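Local atomic coordinates of putative capsular polysaccharide biosynthesis protein (Streptococcus pneumoniae serotype 4, PDB entry 6EWJ), a protein that probably acts as a pyridoxal phosphate-dependent sugar aminotransferase in the biosynthesis of pneumococcal teichoic acid. Residues Asp81-Pro86 against Val100-Val105. Sequence-based numbering, arbitrary orientation.
Sequences DEVIVP and VGATPV
Strand 82-86 and the edge strand beginning at Thr103 pair in parallel as the two strands of a beta-alpha-beta unit, at one end of the large sheet of this aminotransferase fold. Four backbone bonds zip them together. Thr103 N reaches Asp81 O nearly straight, at 173°; Val83 N to Thr103 O, Val105 N to Val83 O, and Val85 N to Val105 O follow. Proline suits position 104, because the bonds to strand 82-86 use Thr103 O and Val105 N, while the Pro104 nitrogen faces the outer edge, where this pair needs no N-H; its CA makes a CA-H...O contact with Val83 O at 3.5 Å.

On one face, Val105 fits between two neighbours. Its CB meets Ile84 CG1 at 3.9 Å, while CG2, anti to the carbonyl carbon, rests on Glu82 CB at 3.8 Å and on the neighbouring CG, the two side chains meeting at a slant. Glu82 thus lends methylenes to the packing and sends OE1 to Thr126 OG1. On the other face, Ala102 CB touches Val83 CG2 at 4.1 Å; a short methyl fits here, turned at the partner chain close to Asp81 O.

Ile97 of the connecting helix 92-99 packs on Val83, Val85 and Ala102; Ala124 of helix 118-124 meets Ile84 and Val105 on the opposite face, and strand 129-132 flanks strand 82-86 on its other edge.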
loop_
_atom_site.group_PDB
_atom_site.type_symbol
_atom_site.label_atom_id
_atom_site.label_comp_id
_atom_site.label_asym_id
_atom_site.label_seq_id
_atom_site.Cartn_x
_atom_site.Cartn_y
_atom_site.Cartn_z
ATOM N N ASP A 81 -20.917 -13.253 1.757
ATOM C CA ASP A 81 -21.592 -11.946 1.729
ATOM C C ASP A 81 -21.655 -11.368 0.312
ATOM O O ASP A 81 -20.786 -11.635 -0.512
ATOM C CB ASP A 81 -20.873 -10.920 2.603
ATOM C CG ASP A 81 -20.784 -11.333 4.064
ATOM O OD1 ASP A 81 -21.757 -11.872 4.594
ATOM O OD2 ASP A 81 -19.732 -11.090 4.666
ATOM N N GLU A 82 -22.698 -10.579 0.046
ATOM C CA GLU A 82 -22.874 -9.851 -1.214
ATOM C C GLU A 82 -22.671 -8.346 -1.015
ATOM O O GLU A 82 -22.988 -7.773 0.058
ATOM C CB GLU A 82 -24.251 -10.125 -1.800
ATOM C CG GLU A 82 -24.388 -11.566 -2.288
ATOM C CD GLU A 82 -25.774 -11.939 -2.740
ATOM O OE1 GLU A 82 -26.726 -11.118 -2.598
ATOM O OE2 GLU A 82 -25.911 -13.071 -3.261
ATOM N N VAL A 83 -22.027 -7.730 -1.998
ATOM C CA VAL A 83 -21.818 -6.281 -2.002
ATOM C C VAL A 83 -22.303 -5.741 -3.304
ATOM O O VAL A 83 -21.859 -6.173 -4.359
ATOM C CB VAL A 83 -20.339 -5.859 -1.838
ATOM C CG1 VAL A 83 -20.211 -4.337 -1.829
ATOM C CG2 VAL A 83 -19.770 -6.463 -0.594
ATOM N N ILE A 84 -23.201 -4.776 -3.230
ATOM C CA ILE A 84 -23.784 -4.215 -4.421
ATOM C C ILE A 84 -22.959 -3.030 -4.927
ATOM O O ILE A 84 -22.610 -2.125 -4.161
ATOM C CB ILE A 84 -25.253 -3.801 -4.176
ATOM C CG1 ILE A 84 -26.118 -5.055 -4.121
ATOM C CG2 ILE A 84 -25.725 -2.865 -5.255
ATOM C CD1 ILE A 84 -27.546 -4.868 -3.682
ATOM N N VAL A 85 -22.712 -3.020 -6.224
ATOM C CA VAL A 85 -22.019 -1.944 -6.893
ATOM C C VAL A 85 -22.736 -1.614 -8.210
ATOM O O VAL A 85 -23.354 -2.488 -8.800
ATOM C CB VAL A 85 -20.574 -2.281 -7.254
ATOM C CG1 VAL A 85 -19.781 -2.502 -5.998
ATOM C CG2 VAL A 85 -20.451 -3.529 -8.152
ATOM N N PRO A 86 -22.600 -0.369 -8.697
ATOM C CA PRO A 86 -23.110 -0.112 -10.037
ATOM C C PRO A 86 -22.347 -0.833 -11.117
ATOM O O PRO A 86 -21.146 -1.098 -10.958
ATOM C CB PRO A 86 -22.956 1.401 -10.191
ATOM C CG PRO A 86 -22.717 1.964 -8.810
ATOM C CD PRO A 86 -22.047 0.839 -8.070
ATOM N N VAL A 100 -11.709 -9.247 -0.478
ATOM C CA VAL A 100 -12.137 -9.759 0.819
ATOM C C VAL A 100 -12.903 -11.065 0.704
ATOM O O VAL A 100 -13.326 -11.644 1.698
ATOM C CB VAL A 100 -12.972 -8.700 1.602
ATOM C CG1 VAL A 100 -12.178 -7.449 1.771
ATOM C CG2 VAL A 100 -14.316 -8.414 0.914
ATOM N N GLY A 101 -13.112 -11.528 -0.530
ATOM C CA GLY A 101 -13.750 -12.797 -0.798
ATOM C C GLY A 101 -15.262 -12.768 -0.868
ATOM O O GLY A 101 -15.868 -13.813 -0.882
ATOM N N ALA A 102 -15.851 -11.577 -0.862
ATOM C CA ALA A 102 -17.279 -11.401 -1.017
ATOM C C ALA A 102 -17.674 -11.494 -2.497
ATOM O O ALA A 102 -16.828 -11.512 -3.384
ATOM C CB ALA A 102 -17.720 -10.054 -0.455
ATOM N N THR A 103 -18.975 -11.553 -2.733
ATOM C CA THR A 103 -19.540 -11.688 -4.065
ATOM C C THR A 103 -20.054 -10.346 -4.556
ATOM O O THR A 103 -20.973 -9.768 -3.952
ATOM C CB THR A 103 -20.680 -12.711 -4.071
ATOM O OG1 THR A 103 -20.217 -13.929 -3.491
ATOM C CG2 THR A 103 -21.153 -13.006 -5.519
ATOM N N PRO A 104 -19.452 -9.808 -5.639
ATOM C CA PRO A 104 -20.050 -8.572 -6.181
ATOM C C PRO A 104 -21.418 -8.842 -6.798
ATOM O O PRO A 104 -21.613 -9.909 -7.377
ATOM C CB PRO A 104 -19.078 -8.160 -7.282
ATOM C CG PRO A 104 -17.816 -8.970 -7.023
ATOM C CD PRO A 104 -18.274 -10.243 -6.402
ATOM N N VAL A 105 -22.355 -7.910 -6.609
ATOM C CA VAL A 105 -23.642 -7.919 -7.254
ATOM C C VAL A 105 -23.798 -6.566 -7.963
ATOM O O VAL A 105 -23.832 -5.525 -7.321
ATOM C CB VAL A 105 -24.793 -8.074 -6.238
ATOM C CG1 VAL A 105 -26.127 -8.012 -6.941
ATOM C CG2 VAL A 105 -24.680 -9.373 -5.479
#